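Local coordinates for erythrocyte binding antigen 140 (PDB 4GF2), which probably binds a host-cell surface receptor, as an erythrocyte-binding adhesin of the malaria parasite, here represented by its region of two Duffy-binding-like domains, at residues Q175-F187 / S229-K243. The protein carries 3 engineered substitutions. Sequence-based numbering, arbitrary orientation.
Sequences QINLWIKEWNENF and SKTQMEVLTNLYKKK. With GOL (glycerol), chain G.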
ATOM      1  N   GLN A 175      -0.730 -23.112  31.440  1.00 46.25           N
ATOM      2  CA  GLN A 175       0.098 -22.020  30.950  1.00 43.74           C
ATOM      3  C   GLN A 175      -0.575 -21.270  29.807  1.00 44.80           C
ATOM      4  O   GLN A 175      -0.552 -20.038  29.760  1.00 44.79           O
ATOM      5  CB  GLN A 175       1.460 -22.536  30.482  1.00 40.97           C
ATOM      6  CG  GLN A 175       2.350 -21.433  29.935  1.00 38.30           C
ATOM      7  CD  GLN A 175       3.711 -21.930  29.511  1.00 38.78           C
ATOM      8  OE1 GLN A 175       3.834 -22.690  28.556  1.00 39.99           O
ATOM      9  NE2 GLN A 175       4.747 -21.498  30.222  1.00 38.09           N
ATOM     10  N   ILE A 176      -1.170 -22.015  28.885  1.00 45.57           N
ATOM     11  CA  ILE A 176      -1.732 -21.412  27.683  1.00 45.24           C
ATOM     12  C   ILE A 176      -2.915 -20.505  28.002  1.00 45.38           C
ATOM     13  O   ILE A 176      -3.160 -19.525  27.299  1.00 46.25           O
ATOM     14  CB  ILE A 176      -2.168 -22.478  26.666  1.00 47.61           C
ATOM     15  CG1 ILE A 176      -2.452 -21.814  25.320  1.00 51.90           C
ATOM     16  CG2 ILE A 176      -3.389 -23.238  27.176  1.00 48.77           C
ATOM     17  CD1 ILE A 176      -2.610 -22.792  24.208  1.00 57.52           C
ATOM     18  N   ASN A 177      -3.650 -20.833  29.057  1.00 45.45           N
ATOM     19  CA  ASN A 177      -4.730 -19.969  29.510  1.00 47.46           C
ATOM     20  C   ASN A 177      -4.145 -18.652  30.015  1.00 46.53           C
ATOM     21  O   ASN A 177      -4.601 -17.568  29.642  1.00 47.44           O
ATOM     22  CB  ASN A 177      -5.552 -20.651  30.608  1.00 49.22           C
ATOM     23  CG  ASN A 177      -6.220 -21.939  30.130  1.00 51.78           C
ATOM     24  OD1 ASN A 177      -5.688 -22.656  29.280  1.00 51.36           O
ATOM     25  ND2 ASN A 177      -7.394 -22.232  30.680  1.00 54.82           N
ATOM     26  N   LEU A 178      -3.114 -18.755  30.849  1.00 44.16           N
ATOM     27  CA  LEU A 178      -2.454 -17.579  31.401  1.00 40.93           C
ATOM     28  C   LEU A 178      -1.790 -16.747  30.307  1.00 39.82           C
ATOM     29  O   LEU A 178      -1.834 -15.521  30.351  1.00 37.62           O
ATOM     30  CB  LEU A 178      -1.418 -17.987  32.452  1.00 38.50           C
ATOM     31  CG  LEU A 178      -1.980 -18.676  33.697  1.00 38.83           C
ATOM     32  CD1 LEU A 178      -0.865 -19.152  34.621  1.00 40.05           C
ATOM     33  CD2 LEU A 178      -2.924 -17.748  34.437  1.00 38.00           C
ATOM     34  N   TRP A 179      -1.184 -17.406  29.323  1.00 41.46           N
ATOM     35  CA  TRP A 179      -0.506 -16.684  28.247  1.00 42.35           C
ATOM     36  C   TRP A 179      -1.501 -15.928  27.375  1.00 46.48           C
ATOM     37  O   TRP A 179      -1.280 -14.768  27.035  1.00 49.01           O
ATOM     38  CB  TRP A 179       0.336 -17.625  27.388  1.00 40.12           C
ATOM     39  CG  TRP A 179       1.662 -17.955  27.994  1.00 37.77           C
ATOM     40  CD1 TRP A 179       2.046 -17.755  29.290  1.00 37.33           C
ATOM     41  CD2 TRP A 179       2.790 -18.535  27.327  1.00 37.42           C
ATOM     42  NE1 TRP A 179       3.340 -18.185  29.471  1.00 36.69           N
ATOM     43  CE2 TRP A 179       3.819 -18.666  28.281  1.00 36.26           C
ATOM     44  CE3 TRP A 179       3.028 -18.962  26.017  1.00 39.90           C
ATOM     45  CZ2 TRP A 179       5.064 -19.203  27.967  1.00 37.38           C
ATOM     46  CZ3 TRP A 179       4.265 -19.499  25.709  1.00 41.63           C
ATOM     47  CH2 TRP A 179       5.266 -19.615  26.678  1.00 40.32           C
ATOM     48  N   ILE A 180      -2.601 -16.581  27.023  1.00 45.90           N
ATOM     49  CA  ILE A 180      -3.636 -15.930  26.229  1.00 44.36           C
ATOM     50  C   ILE A 180      -4.128 -14.665  26.941  1.00 45.28           C
ATOM     51  O   ILE A 180      -4.241 -13.603  26.330  1.00 47.62           O
ATOM     52  CB  ILE A 180      -4.809 -16.889  25.941  1.00 43.18           C
ATOM     53  CG1 ILE A 180      -4.408 -17.886  24.848  1.00 43.77           C
ATOM     54  CG2 ILE A 180      -6.042 -16.119  25.500  1.00 42.49           C
ATOM     55  CD1 ILE A 180      -5.490 -18.881  24.476  1.00 47.12           C
ATOM     56  N   LYS A 181      -4.401 -14.782  28.236  1.00 44.25           N
ATOM     57  CA  LYS A 181      -4.866 -13.649  29.026  1.00 44.21           C
ATOM     58  C   LYS A 181      -3.848 -12.515  29.013  1.00 41.79           C
ATOM     59  O   LYS A 181      -4.204 -11.350  28.821  1.00 42.97           O
ATOM     60  CB  LYS A 181      -5.124 -14.079  30.472  1.00 46.22           C
ATOM     61  CG  LYS A 181      -6.461 -14.769  30.708  1.00 50.72           C
ATOM     62  CD  LYS A 181      -6.368 -15.705  31.901  1.00 53.36           C
ATOM     63  CE  LYS A 181      -7.663 -15.786  32.669  1.00 58.81           C
ATOM     64  NZ  LYS A 181      -7.509 -16.669  33.857  1.00 60.29           N
ATOM     65  N   GLU A 182      -2.584 -12.859  29.239  1.00 39.80           N
ATOM     66  CA  GLU A 182      -1.515 -11.871  29.266  1.00 39.94           C
ATOM     67  C   GLU A 182      -1.409 -11.204  27.901  1.00 41.23           C
ATOM     68  O   GLU A 182      -1.368  -9.979  27.798  1.00 42.35           O
ATOM     69  CB  GLU A 182      -0.174 -12.517  29.644  1.00 40.14           C
ATOM     70  CG  GLU A 182       0.996 -11.526  29.701  1.00 42.20           C
ATOM     71  CD  GLU A 182       2.334 -12.184  29.994  1.00 44.28           C
ATOM     72  OE1 GLU A 182       2.400 -13.431  30.023  1.00 44.97           O
ATOM     73  OE2 GLU A 182       3.325 -11.448  30.199  1.00 46.26           O
ATOM     74  N   TRP A 183      -1.380 -12.021  26.853  1.00 41.38           N
ATOM     75  CA  TRP A 183      -1.265 -11.516  25.492  1.00 42.20           C
ATOM     76  C   TRP A 183      -2.414 -10.570  25.166  1.00 45.47           C
ATOM     77  O   TRP A 183      -2.207  -9.511  24.571  1.00 47.66           O
ATOM     78  CB  TRP A 183      -1.247 -12.670  24.489  1.00 40.98           C
ATOM     79  CG  TRP A 183      -1.101 -12.199  23.088  1.00 40.23           C
ATOM     80  CD1 TRP A 183       0.053 -12.100  22.373  1.00 41.27           C
ATOM     81  CD2 TRP A 183      -2.148 -11.740  22.229  1.00 40.25           C
ATOM     82  NE1 TRP A 183      -0.209 -11.614  21.118  1.00 41.97           N
ATOM     83  CE2 TRP A 183      -1.554 -11.383  21.004  1.00 41.30           C
ATOM     84  CE3 TRP A 183      -3.530 -11.596  22.376  1.00 40.95           C
ATOM     85  CZ2 TRP A 183      -2.292 -10.892  19.931  1.00 42.67           C
ATOM     86  CZ3 TRP A 183      -4.263 -11.110  21.312  1.00 43.34           C
ATOM     87  CH2 TRP A 183      -3.644 -10.762  20.105  1.00 43.67           C
ATOM     88  N   ASN A 184      -3.625 -10.959  25.554  1.00 45.96           N
ATOM     89  CA  ASN A 184      -4.800 -10.128  25.330  1.00 46.20           C
ATOM     90  C   ASN A 184      -4.628  -8.749  25.955  1.00 44.51           C
ATOM     91  O   ASN A 184      -4.943  -7.734  25.330  1.00 45.39           O
ATOM     92  CB  ASN A 184      -6.048 -10.800  25.899  1.00 49.11           C
ATOM     93  CG  ASN A 184      -7.318 -10.018  25.605  1.00 54.03           C
ATOM     94  OD1 ASN A 184      -7.431  -9.354  24.574  1.00 52.28           O
ATOM     95  ND2 ASN A 184      -8.280 -10.093  26.514  1.00 60.19           N
ATOM     96  N   GLU A 185      -4.122  -8.711  27.183  1.00 42.95           N
ATOM     97  CA  GLU A 185      -3.883  -7.445  27.871  1.00 45.63           C
ATOM     98  C   GLU A 185      -2.773  -6.643  27.192  1.00 41.64           C
ATOM     99  O   GLU A 185      -2.915  -5.441  26.979  1.00 40.73           O
ATOM    100  CB  GLU A 185      -3.542  -7.685  29.343  1.00 55.34           C
ATOM    101  CG  GLU A 185      -4.720  -8.173  30.174  1.00 69.57           C
ATOM    102  CD  GLU A 185      -4.321  -8.591  31.581  1.00 83.39           C
ATOM    103  OE1 GLU A 185      -3.192  -9.099  31.760  1.00 89.04           O
ATOM    104  OE2 GLU A 185      -5.136  -8.412  32.511  1.00 88.43           O
ATOM    105  N   ASN A 186      -1.670  -7.303  26.850  1.00 41.05           N
ATOM    106  CA  ASN A 186      -0.585  -6.632  26.148  1.00 42.73           C
ATOM    107  C   ASN A 186      -1.114  -6.005  24.862  1.00 45.93           C
ATOM    108  O   ASN A 186      -0.720  -4.900  24.483  1.00 49.78           O
ATOM    109  CB  ASN A 186       0.550  -7.605  25.806  1.00 41.52           C
ATOM    110  CG  ASN A 186       1.225  -8.207  27.037  1.00 41.45           C
ATOM    111  OD1 ASN A 186       1.806  -9.293  26.959  1.00 43.56           O
ATOM    112  ND2 ASN A 186       1.163  -7.508  28.167  1.00 40.74           N
ATOM    113  N   PHE A 187      -2.016  -6.721  24.202  1.00 44.40           N
ATOM    114  CA  PHE A 187      -2.540  -6.312  22.904  1.00 43.91           C
ATOM    115  C   PHE A 187      -3.416  -5.068  22.990  1.00 42.57           C
ATOM    116  O   PHE A 187      -3.236  -4.124  22.223  1.00 41.72           O
ATOM    117  CB  PHE A 187      -3.344  -7.456  22.292  1.00 46.05           C
ATOM    118  CG  PHE A 187      -4.103  -7.069  21.063  1.00 47.49           C
ATOM    119  CD1 PHE A 187      -3.446  -6.874  19.863  1.00 48.57           C
ATOM    120  CD2 PHE A 187      -5.475  -6.907  21.103  1.00 46.92           C
ATOM    121  CE1 PHE A 187      -4.143  -6.519  18.730  1.00 48.45           C
ATOM    122  CE2 PHE A 187      -6.174  -6.552  19.972  1.00 46.81           C
ATOM    123  CZ  PHE A 187      -5.508  -6.359  18.784  1.00 47.63           C
ATOM    124  N   SER A 229      -0.243  -9.097  15.255  1.00 43.36           N
ATOM    125  CA  SER A 229      -1.077  -9.543  16.365  1.00 43.88           C
ATOM    126  C   SER A 229      -2.051 -10.639  15.942  1.00 49.06           C
ATOM    127  O   SER A 229      -2.294 -11.581  16.695  1.00 52.81           O
ATOM    128  CB  SER A 229      -1.846  -8.365  16.962  1.00 42.50           C
ATOM    129  OG  SER A 229      -0.957  -7.405  17.507  1.00 42.16           O
ATOM    130  N   LYS A 230      -2.609 -10.524  14.742  1.00 50.45           N
ATOM    131  CA  LYS A 230      -3.581 -11.510  14.283  1.00 53.25           C
ATOM    132  C   LYS A 230      -2.957 -12.893  14.095  1.00 57.99           C
ATOM    133  O   LYS A 230      -3.568 -13.904  14.441  1.00 62.50           O
ATOM    134  CB  LYS A 230      -4.257 -11.067  12.986  1.00 53.91           C
ATOM    135  CG  LYS A 230      -5.172 -12.139  12.409  1.00 56.73           C
ATOM    136  CD  LYS A 230      -6.029 -11.613  11.272  1.00 59.84           C
ATOM    137  CE  LYS A 230      -6.957 -12.696  10.741  1.00 65.34           C
ATOM    138  NZ  LYS A 230      -7.909 -12.174   9.722  1.00 67.97           N
ATOM    139  N   THR A 231      -1.747 -12.943  13.545  1.00 58.18           N
ATOM    140  CA  THR A 231      -1.072 -14.220  13.360  1.00 58.69           C
ATOM    141  C   THR A 231      -0.734 -14.809  14.728  1.00 56.90           C
ATOM    142  O   THR A 231      -0.865 -16.013  14.943  1.00 59.33           O
ATOM    143  CB  THR A 231       0.212 -14.092  12.498  1.00 62.69           C
ATOM    144  OG1 THR A 231       1.214 -13.359  13.211  1.00 63.42           O
ATOM    145  CG2 THR A 231      -0.085 -13.389  11.175  1.00 60.64           C
ATOM    146  N   GLN A 232      -0.325 -13.947  15.657  1.00 53.84           N
ATOM    147  CA  GLN A 232       0.024 -14.385  17.004  1.00 52.66           C
ATOM    148  C   GLN A 232      -1.168 -15.037  17.692  1.00 53.98           C
ATOM    149  O   GLN A 232      -1.054 -16.136  18.240  1.00 58.19           O
ATOM    150  CB  GLN A 232       0.531 -13.208  17.844  1.00 50.83           C
ATOM    151  CG  GLN A 232       1.970 -12.810  17.549  1.00 51.98           C
ATOM    152  CD  GLN A 232       2.445 -11.644  18.401  1.00 52.16           C
ATOM    153  OE1 GLN A 232       1.673 -11.058  19.162  1.00 52.73           O
ATOM    154  NE2 GLN A 232       3.723 -11.305  18.278  1.00 52.72           N
ATOM    155  N   MET A 233      -2.313 -14.364  17.661  1.00 51.61           N
ATOM    156  CA  MET A 233      -3.489 -14.879  18.343  1.00 50.78           C
ATOM    157  C   MET A 233      -3.950 -16.184  17.703  1.00 53.76           C
ATOM    158  O   MET A 233      -4.412 -17.085  18.396  1.00 54.84           O
ATOM    159  CB  MET A 233      -4.626 -13.857  18.342  1.00 50.04           C
ATOM    160  CG  MET A 233      -5.613 -14.064  19.488  1.00 50.59           C
ATOM    161  SD  MET A 233      -7.021 -12.940  19.450  1.00 75.82           S
ATOM    162  CE  MET A 233      -7.933 -13.587  18.060  1.00145.28           C
ATOM    163  N   GLU A 234      -3.820 -16.289  16.386  1.00 55.70           N
ATOM    164  CA  GLU A 234      -4.168 -17.527  15.699  1.00 59.90           C
ATOM    165  C   GLU A 234      -3.397 -18.686  16.318  1.00 62.14           C
ATOM    166  O   GLU A 234      -3.985 -19.685  16.726  1.00 64.79           O
ATOM    167  CB  GLU A 234      -3.870 -17.425  14.201  1.00 61.85           C
ATOM    168  CG  GLU A 234      -4.866 -16.571  13.433  1.00 64.91           C
ATOM    169  CD  GLU A 234      -4.458 -16.356  11.986  1.00 71.13           C
ATOM    170  OE1 GLU A 234      -3.521 -17.040  11.523  1.00 75.91           O
ATOM    171  OE2 GLU A 234      -5.076 -15.504  11.313  1.00 71.89           O
ATOM    172  N   VAL A 235      -2.079 -18.543  16.400  1.00 60.86           N
ATOM    173  CA  VAL A 235      -1.241 -19.568  17.006  1.00 59.45           C
ATOM    174  C   VAL A 235      -1.748 -19.924  18.398  1.00 60.59           C
ATOM    175  O   VAL A 235      -2.070 -21.076  18.679  1.00 63.56           O
ATOM    176  CB  VAL A 235       0.216 -19.093  17.123  1.00 53.68           C
ATOM    177  CG1 VAL A 235       1.001 -19.984  18.084  1.00 52.95           C
ATOM    178  CG2 VAL A 235       0.871 -19.059  15.751  1.00 53.51           C
ATOM    179  N   LEU A 236      -1.818 -18.920  19.262  1.00 57.72           N
ATOM    180  CA  LEU A 236      -2.214 -19.125  20.649  1.00 56.37           C
ATOM    181  C   LEU A 236      -3.591 -19.774  20.749  1.00 60.05           C
ATOM    182  O   LEU A 236      -3.815 -20.647  21.588  1.00 58.60           O
ATOM    183  CB  LEU A 236      -2.208 -17.791  21.404  1.00 52.45           C
ATOM    184  CG  LEU A 236      -0.841 -17.116  21.558  1.00 48.76           C
ATOM    185  CD1 LEU A 236      -0.976 -15.727  22.181  1.00 43.98           C
ATOM    186  CD2 LEU A 236       0.086 -17.985  22.392  1.00 50.23           C
ATOM    187  N   THR A 237      -4.506 -19.347  19.886  1.00 64.95           N
ATOM    188  CA  THR A 237      -5.884 -19.811  19.949  1.00 69.07           C
ATOM    189  C   THR A 237      -5.994 -21.251  19.457  1.00 71.53           C
ATOM    190  O   THR A 237      -6.821 -22.021  19.946  1.00 76.03           O
ATOM    191  CB  THR A 237      -6.826 -18.901  19.132  1.00 71.47           C
ATOM    192  OG1 THR A 237      -8.077 -18.770  19.815  1.00 75.05           O
ATOM    193  CG2 THR A 237      -7.067 -19.462  17.737  1.00 72.39           C
ATOM    194  N   ASN A 238      -5.158 -21.612  18.488  1.00 68.61           N
ATOM    195  CA  ASN A 238      -5.128 -22.981  17.989  1.00 69.21           C
ATOM    196  C   ASN A 238      -4.492 -23.902  19.020  1.00 64.72           C
ATOM    197  O   ASN A 238      -4.938 -25.032  19.213  1.00 67.47           O
ATOM    198  CB  ASN A 238      -4.360 -23.062  16.670  1.00 73.45           C
ATOM    199  CG  ASN A 238      -5.013 -22.253  15.566  1.00 79.01           C
ATOM    200  OD1 ASN A 238      -6.199 -21.926  15.638  1.00 82.25           O
ATOM    201  ND2 ASN A 238      -4.242 -21.930  14.534  1.00 81.03           N
ATOM    202  N   LEU A 239      -3.454 -23.410  19.689  1.00 59.10           N
ATOM    203  CA  LEU A 239      -2.788 -24.178  20.733  1.00 56.73           C
ATOM    204  C   LEU A 239      -3.739 -24.469  21.890  1.00 55.70           C
ATOM    205  O   LEU A 239      -3.626 -25.500  22.553  1.00 55.63           O
ATOM    206  CB  LEU A 239      -1.549 -23.434  21.236  1.00 53.48           C
ATOM    207  CG  LEU A 239      -0.379 -23.398  20.251  1.00 53.64           C
ATOM    208  CD1 LEU A 239       0.711 -22.480  20.757  1.00 50.59           C
ATOM    209  CD2 LEU A 239       0.175 -24.797  20.016  1.00 55.15           C
ATOM    210  N   TYR A 240      -4.678 -23.561  22.132  1.00 55.51           N
ATOM    211  CA  TYR A 240      -5.679 -23.784  23.163  1.00 57.21           C
ATOM    212  C   TYR A 240      -6.535 -24.989  22.802  1.00 63.15           C
ATOM    213  O   TYR A 240      -6.601 -25.961  23.553  1.00 63.52           O
ATOM    214  CB  TYR A 240      -6.559 -22.550  23.350  1.00 56.49           C
ATOM    215  CG  TYR A 240      -7.564 -22.708  24.465  1.00 56.64           C
ATOM    216  CD1 TYR A 240      -7.175 -22.619  25.794  1.00 52.85           C
ATOM    217  CD2 TYR A 240      -8.901 -22.954  24.189  1.00 60.50           C
ATOM    218  CE1 TYR A 240      -8.089 -22.768  26.818  1.00 53.42           C
ATOM    219  CE2 TYR A 240      -9.824 -23.103  25.209  1.00 60.92           C
ATOM    220  CZ  TYR A 240      -9.411 -23.008  26.519  1.00 58.01           C
ATOM    221  OH  TYR A 240     -10.326 -23.154  27.532  1.00 60.04           O
ATOM    222  N   LYS A 241      -7.182 -24.922  21.644  1.00 68.36           N
ATOM    223  CA  LYS A 241      -8.025 -26.013  21.171  1.00 75.61           C
ATOM    224  C   LYS A 241      -7.255 -27.329  21.184  1.00 77.17           C
ATOM    225  O   LYS A 241      -7.751 -28.344  21.670  1.00 79.48           O
ATOM    226  CB  LYS A 241      -8.529 -25.717  19.756  1.00 81.63           C
ATOM    227  CG  LYS A 241      -9.549 -24.591  19.684  1.00 85.04           C
ATOM    228  CD  LYS A 241      -9.774 -24.132  18.251  1.00 91.64           C
ATOM    229  CE  LYS A 241     -10.825 -23.035  18.175  1.00 95.99           C
ATOM    230  NZ  LYS A 241     -10.859 -22.377  16.838  1.00 99.61           N
ATOM    231  N   LYS A 242      -6.035 -27.298  20.660  1.00 76.04           N
ATOM    232  CA  LYS A 242      -5.212 -28.497  20.554  1.00 77.60           C
ATOM    233  C   LYS A 242      -4.931 -29.119  21.918  1.00 71.92           C
ATOM    234  O   LYS A 242      -4.827 -30.337  22.041  1.00 72.02           O
ATOM    235  CB  LYS A 242      -3.892 -28.172  19.853  1.00 80.78           C
ATOM    236  CG  LYS A 242      -2.905 -29.322  19.859  1.00 86.98           C
ATOM    237  CD  LYS A 242      -1.702 -29.040  18.981  1.00 92.08           C
ATOM    238  CE  LYS A 242      -0.751 -30.227  18.970  1.00 98.53           C
ATOM    239  NZ  LYS A 242       0.388 -30.028  18.035  1.00102.42           N
ATOM    240  N   LYS A 243      -4.806 -28.280  22.940  1.00 67.36           N
ATOM    241  CA  LYS A 243      -4.528 -28.765  24.286  1.00 65.59           C
ATOM    242  C   LYS A 243      -5.808 -29.167  25.014  1.00 65.74           C
ATOM    243  O   LYS A 243      -5.770 -29.575  26.177  1.00 63.82           O
ATOM    244  CB  LYS A 243      -3.776 -27.703  25.087  1.00 62.96           C
ATOM    245  CG  LYS A 243      -2.323 -27.535  24.670  1.00 63.04           C
ATOM    246  CD  LYS A 243      -1.682 -26.346  25.366  1.00 61.21           C
ATOM    247  CE  LYS A 243      -0.178 -26.300  25.133  1.00 61.52           C
ATOM    248  NZ  LYS A 243       0.550 -27.346  25.906  1.00 62.17           N
TER
HETATM  249  C1  GOL G 806       3.035  -5.535  23.122  1.00 62.99           C
HETATM  250  O1  GOL G 806       2.168  -4.794  23.952  1.00 60.80           O
HETATM  251  C2  GOL G 806       2.242  -6.220  22.015  1.00 66.32           C
HETATM  252  O2  GOL G 806       1.034  -6.732  22.537  1.00 68.05           O
HETATM  253  C3  GOL G 806       3.068  -7.346  21.398  1.00 67.98           C
HETATM  254  O3  GOL G 806       2.329  -7.983  20.376  1.00 68.85           O
HETATM  255  O   HOH W   1       2.204 -25.148  28.013  1.00 51.52           O
HETATM  256  O   HOH W   2      -9.786 -23.897  30.455  1.00 65.96           O
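Trp183 presents one face of its indole to Leu236, whose CD1 stands over the five-membered ring in a CH-pi contact, 3.9 Å from the ring centroid. Phe187 CB, from the tryptophan's own helix, lies over the opposite face, toward the rim. At the edge, in the ring plane, Trp183 NE1 donates to Gln232 OE1 over 2.8 Å in an almost straight bond (176°), reached by the extended glutamine chain; the amide is turned steeply against the indole, and the donor is moderately tilted from the carbonyl plane. Tryptophan suits this place because it fills apolar space yet has its single N-H satisfied. Its CG stands anti to the backbone N (chi1 -179°), which carries the indole across to the other helix, where it settles as a knob among Ser229, Gln232, Met233 and Leu236. The Met233 sulfur approaches the six-membered ring obliquely, a Met-aromatic contact, while Met233 CB lies 3.7 Å from Trp183 CH2. Ser229, small enough for close approach, sets CB 3.4 Å from Phe187 CE1 and gives its hydroxyl to Phe225 O.

The Tyr240 ring meets Asn177 OD1 and Ile176 CG2 at its edge. Lys249 O and a water satisfy its buried hydroxyl, and the water links it to Asn177 ND2. Between these aromatic ends, Ile180 and Leu236 run alongside each other in opposite directions, CG1 to CB 4.1 Å, and Ile180 CD1 touches Tyr240 CB; branched aliphatics fill the space between the backbones. Helix 252-259 packs on Ile180, Met233 and Tyr240. The segment axes approach to 10.0 Å at 154°: the long helices 175-202 and 213-242 pack nearly antiparallel, with Trp183 as a knob in a hole of the facing helix, as in the mostly helical Duffy-binding-like fold.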